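Local coordinates for protein UL144 (PDB 6NYP) that probably acts as a viral mimic of a TNF-receptor-type protein, binding a lymphocyte surface receptor such as BTLA as cytomegalovirus UL144 does, at residues N66-S69 with T70-T73; I2-P5 with E6-Q9. One frame throughout, in Å; residues are numbered along the deposited sequence.

Contact 1: N66-S69 with T70-T73. With NAG (2-acetamido-2-deoxy-beta-D-glucopyranose), chain P.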
loop_
_atom_site.group_PDB
_atom_site.type_symbol
_atom_site.label_atom_id
_atom_site.label_comp_id
_atom_site.label_asym_id
_atom_site.label_seq_id
_atom_site.Cartn_x
_atom_site.Cartn_y
_atom_site.Cartn_z
ATOM N N ASN F 66 18.855 -8.384 16.767
ATOM C CA ASN F 66 19.335 -8.517 15.363
ATOM C C ASN F 66 18.701 -7.432 14.490
ATOM O O ASN F 66 17.655 -6.883 14.890
ATOM C CB ASN F 66 19.061 -9.906 14.782
ATOM C CG ASN F 66 20.240 -10.837 14.954
ATOM O OD1 ASN F 66 21.383 -10.385 14.985
ATOM N ND2 ASN F 66 19.968 -12.130 15.071
ATOM N N CYS F 67 19.311 -7.154 13.334
ATOM C CA CYS F 67 18.843 -6.143 12.350
ATOM C C CYS F 67 17.531 -6.621 11.724
ATOM O O CYS F 67 17.535 -7.698 11.109
ATOM C CB CYS F 67 19.858 -5.878 11.244
ATOM S SG CYS F 67 19.603 -4.269 10.444
ATOM N N THR F 68 16.454 -5.851 11.903
ATOM C CA THR F 68 15.149 -6.036 11.215
ATOM C C THR F 68 15.133 -5.134 9.977
ATOM O O THR F 68 16.106 -4.396 9.760
ATOM C CB THR F 68 13.968 -5.726 12.144
ATOM O OG1 THR F 68 13.872 -4.307 12.267
ATOM C CG2 THR F 68 14.092 -6.357 13.516
ATOM N N SER F 69 14.048 -5.180 9.211
ATOM C CA SER F 69 13.832 -4.351 8.000
ATOM C C SER F 69 13.535 -2.898 8.396
ATOM O O SER F 69 13.591 -2.038 7.497
ATOM C CB SER F 69 12.733 -4.931 7.143
ATOM O OG SER F 69 11.506 -5.001 7.862
ATOM N N THR F 70 13.234 -2.619 9.673
ATOM C CA THR F 70 12.849 -1.264 10.158
ATOM C C THR F 70 13.878 -0.689 11.140
ATOM O O THR F 70 13.924 0.551 11.242
ATOM C CB THR F 70 11.465 -1.273 10.820
ATOM O OG1 THR F 70 11.611 -1.919 12.083
ATOM C CG2 THR F 70 10.405 -1.955 9.982
ATOM N N GLN F 71 14.633 -1.524 11.861
ATOM C CA GLN F 71 15.545 -1.063 12.949
ATOM C C GLN F 71 16.936 -1.697 12.801
ATOM O O GLN F 71 17.028 -2.857 12.331
ATOM C CB GLN F 71 14.950 -1.317 14.338
ATOM C CG GLN F 71 13.945 -2.460 14.411
ATOM C CD GLN F 71 13.145 -2.473 15.692
ATOM O OE1 GLN F 71 13.000 -1.461 16.378
ATOM N NE2 GLN F 71 12.606 -3.638 16.018
ATOM N N ASN F 72 17.970 -0.936 13.192
ATOM C CA ASN F 72 19.407 -1.326 13.166
ATOM C C ASN F 72 19.652 -2.397 14.239
ATOM O O ASN F 72 18.776 -2.554 15.117
ATOM C CB ASN F 72 20.306 -0.106 13.401
ATOM C CG ASN F 72 21.758 -0.336 13.033
ATOM O OD1 ASN F 72 22.102 -1.349 12.422
ATOM N ND2 ASN F 72 22.618 0.593 13.416
ATOM N N THR F 73 20.792 -3.102 14.176
ATOM C CA THR F 73 21.270 -4.026 15.245
ATOM C C THR F 73 21.466 -3.226 16.540
ATOM O O THR F 73 21.752 -2.019 16.451
ATOM C CB THR F 73 22.580 -4.741 14.879
ATOM O OG1 THR F 73 23.585 -3.750 14.672
ATOM C CG2 THR F 73 22.489 -5.603 13.640
HETATM C C1 NAG P . 20.963 -13.162 15.260
HETATM C C2 NAG P . 20.790 -13.865 16.613
HETATM C C3 NAG P . 21.986 -14.797 16.802
HETATM C C4 NAG P . 22.055 -15.800 15.645
HETATM C C5 NAG P . 22.066 -15.075 14.289
HETATM C C6 NAG P . 21.984 -16.063 13.126
HETATM C C7 NAG P . 19.494 -12.531 18.270
HETATM C C8 NAG P . 19.563 -11.670 19.503
HETATM N N2 NAG P . 20.666 -12.954 17.759
HETATM O O3 NAG P . 21.889 -15.468 18.066
HETATM O O4 NAG P . 23.212 -16.640 15.806
HETATM O O5 NAG P . 20.964 -14.153 14.214
HETATM O O6 NAG P . 22.142 -15.378 11.878
HETATM O O7 NAG P . 18.410 -12.823 17.786
#

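Contact 2: I2-P5 with E6-Q9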
loop_
_atom_site.group_PDB
_atom_site.type_symbol
_atom_site.label_atom_id
_atom_site.label_comp_id
_atom_site.label_asym_id
_atom_site.label_seq_id
_atom_site.Cartn_x
_atom_site.Cartn_y
_atom_site.Cartn_z
ATOM N N ILE F 2 -3.655 18.634 8.239
ATOM C CA ILE F 2 -3.086 17.492 9.019
ATOM C C ILE F 2 -3.448 16.187 8.297
ATOM O O ILE F 2 -4.618 16.036 7.871
ATOM C CB ILE F 2 -3.580 17.507 10.487
ATOM C CG1 ILE F 2 -3.378 18.871 11.156
ATOM C CG2 ILE F 2 -2.927 16.387 11.290
ATOM C CD1 ILE F 2 -3.820 18.925 12.603
ATOM N N CYS F 3 -2.497 15.249 8.213
ATOM C CA CYS F 3 -2.680 13.894 7.622
ATOM C C CYS F 3 -3.457 12.985 8.582
ATOM O O CYS F 3 -3.309 13.148 9.810
ATOM C CB CYS F 3 -1.348 13.230 7.289
ATOM S SG CYS F 3 -0.442 13.990 5.915
ATOM N N LYS F 4 -4.242 12.062 8.022
ATOM C CA LYS F 4 -4.947 10.992 8.775
ATOM C C LYS F 4 -3.909 10.002 9.302
ATOM O O LYS F 4 -2.804 9.911 8.762
ATOM C CB LYS F 4 -6.000 10.325 7.884
ATOM C CG LYS F 4 -7.219 11.183 7.583
ATOM C CD LYS F 4 -8.152 10.562 6.580
ATOM C CE LYS F 4 -9.194 11.538 6.081
ATOM N NZ LYS F 4 -9.941 10.993 4.921
ATOM N N PRO F 5 -4.216 9.246 10.383
ATOM C CA PRO F 5 -3.227 8.369 11.014
ATOM C C PRO F 5 -2.755 7.210 10.119
ATOM O O PRO F 5 -1.648 6.750 10.316
ATOM C CB PRO F 5 -3.950 7.850 12.267
ATOM C CG PRO F 5 -5.418 7.975 11.935
ATOM C CD PRO F 5 -5.518 9.211 11.068
ATOM N N GLU F 6 -3.577 6.780 9.157
ATOM C CA GLU F 6 -3.220 5.698 8.197
ATOM C C GLU F 6 -2.297 6.233 7.091
ATOM O O GLU F 6 -1.798 5.405 6.311
ATOM C CB GLU F 6 -4.472 5.054 7.595
ATOM C CG GLU F 6 -5.246 5.952 6.642
ATOM C CD GLU F 6 -6.533 6.519 7.221
ATOM O OE1 GLU F 6 -6.520 6.911 8.408
ATOM O OE2 GLU F 6 -7.553 6.562 6.487
ATOM N N GLU F 7 -2.088 7.554 7.008
ATOM C CA GLU F 7 -1.249 8.211 5.962
ATOM C C GLU F 7 0.088 8.641 6.569
ATOM O O GLU F 7 0.269 8.485 7.790
ATOM C CB GLU F 7 -1.926 9.449 5.367
ATOM C CG GLU F 7 -3.408 9.281 5.099
ATOM C CD GLU F 7 -4.041 10.484 4.424
ATOM O OE1 GLU F 7 -4.189 10.440 3.185
ATOM O OE2 GLU F 7 -4.374 11.467 5.135
ATOM N N VAL F 8 0.970 9.179 5.725
ATOM C CA VAL F 8 2.307 9.736 6.086
ATOM C C VAL F 8 2.533 10.994 5.239
ATOM O O VAL F 8 2.192 10.960 4.043
ATOM C CB VAL F 8 3.417 8.687 5.874
ATOM C CG1 VAL F 8 3.425 8.126 4.457
ATOM C CG2 VAL F 8 4.785 9.229 6.248
ATOM N N GLN F 9 3.036 12.073 5.851
ATOM C CA GLN F 9 3.434 13.319 5.140
ATOM C C GLN F 9 4.707 13.025 4.348
ATOM O O GLN F 9 5.704 12.627 4.977
ATOM C CB GLN F 9 3.684 14.485 6.104
ATOM C CG GLN F 9 2.518 15.460 6.204
ATOM C CD GLN F 9 2.932 16.908 6.316
ATOM O OE1 GLN F 9 3.954 17.237 6.912
ATOM N NE2 GLN F 9 2.128 17.791 5.743
#

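Contact 1: N66-S69 with T70-T73
The methyl of Thr-73 packs against the backbone N and CB of Cys-67. Thr-73 CG2 lies 3.5 Å from Cys-67 N and 3.6 Å from Cys-67 CB. OG1 of Thr-73 sits between its backbone N and carbonyl carbon (chi1 61°), with the methyl anti to that carbon. Cys-67 SG sits against the other arm of the loop, 3.5 Å from Gln-71 O and 4.0 Å from Asn-72 CA. Between the arms there is a weak backbone bond, Thr-68 N to Gln-71 O, 3.1 Å long and bent at 134°. Toward the bend, Thr-68 OG1 is modelled as acceptor for Thr-70 N and Gln-71 N. It also clashes with Gln-71 CG, so both bonds are doubtful. Within the second arm, Asn-72 OD1 accepts a weak bond from Thr-73 N at 2.8 Å.

The second shell holds the loop from outside. Cys-67 is disulfide-bonded to Cys-54. Thr-55 is hydrogen-bonded twice, through its carbonyl O to Thr-73 OG1 and through its OG1 to Asn-72 OD1.

Asn-66 points away from the other arm. Its ND2 carries an N-acetylglucosamine through C1, and Asn-Cys-Thr forms the N-glycosylation sequon. A disulfide-pinned loop of this kind, between strands 62-65 and 74-76, is characteristic of a TNF-receptor cysteine-rich domain.

Contact 2: I2-P5 with E6-Q9
Glu-7 folds its carboxylate back over the turn and grips the backbone of Lys-4. OE2 of Glu-7 accepts the N-H of Lys-4 at 3.0 Å and 159°, through its anti lone pair, the one away from OE1. The side chain gets there with CG anti to the carbonyl carbon (chi1 -42°) and then runs extended. A second bond goes the other way. Glu-7 N gives its hydrogen to Lys-4 O, also at 3.0 Å, and closes a type I beta turn from Lys-4 to Glu-7. The two bonds hold the backbone of Lys-4 at both its N and its O, and this is the firm part of the contact. Lys-4 CB sits close by, 3.4 Å from Glu-7 OE2. The same OE2 has a partner outside the chain, a basic side chain of another protein, with which it forms a salt bridge. This partner would probably steady the negative charge of Glu-7. Other side chains of that protein pack on Lys-4, Pro-5 and Glu-6.

The Lys-4 and Glu-6 pair is looser. The two side chains run side by side in the same direction, with Glu-6 OE1 3.5 Å from Lys-4 CB. Their charged ends do not meet: Lys-4 NZ stays 5.3 Å from Glu-6 OE2. The lysine end leads away from the turn.

Farther along, Cys-3 SG lies 3.3 Å from Gln-9 CG and is disulfide-bonded to Cys-14. The turn leads into strand 8-9, which pairs antiparallel with strand 14-15 through backbone bonds between Val-8 and Cys-15.

In the fold
Contact 2 comes first, at the N terminus, and closes the turn ahead of strand 8-9. It joins the first residues of the chain to the small sheet of strands 8-9 and 14-15. The chain then passes through strands 22-26, 34-38, 43-45, 51-53 and 62-65 before contact 1 closes the loop ahead of strand 74-76. There, a backbone bond between Ser-69 and Val-45 joins the loop to strand 43-45. Contact 1 so ties together parts of the later cysteine-rich region. The two contacts are in series; neither nests in nor crosses the other. The centres of contacts 1 and 2 are about 24 Å apart, on opposite sides of the chain's centre. Contact 1 touches no other protein chain of the assembly.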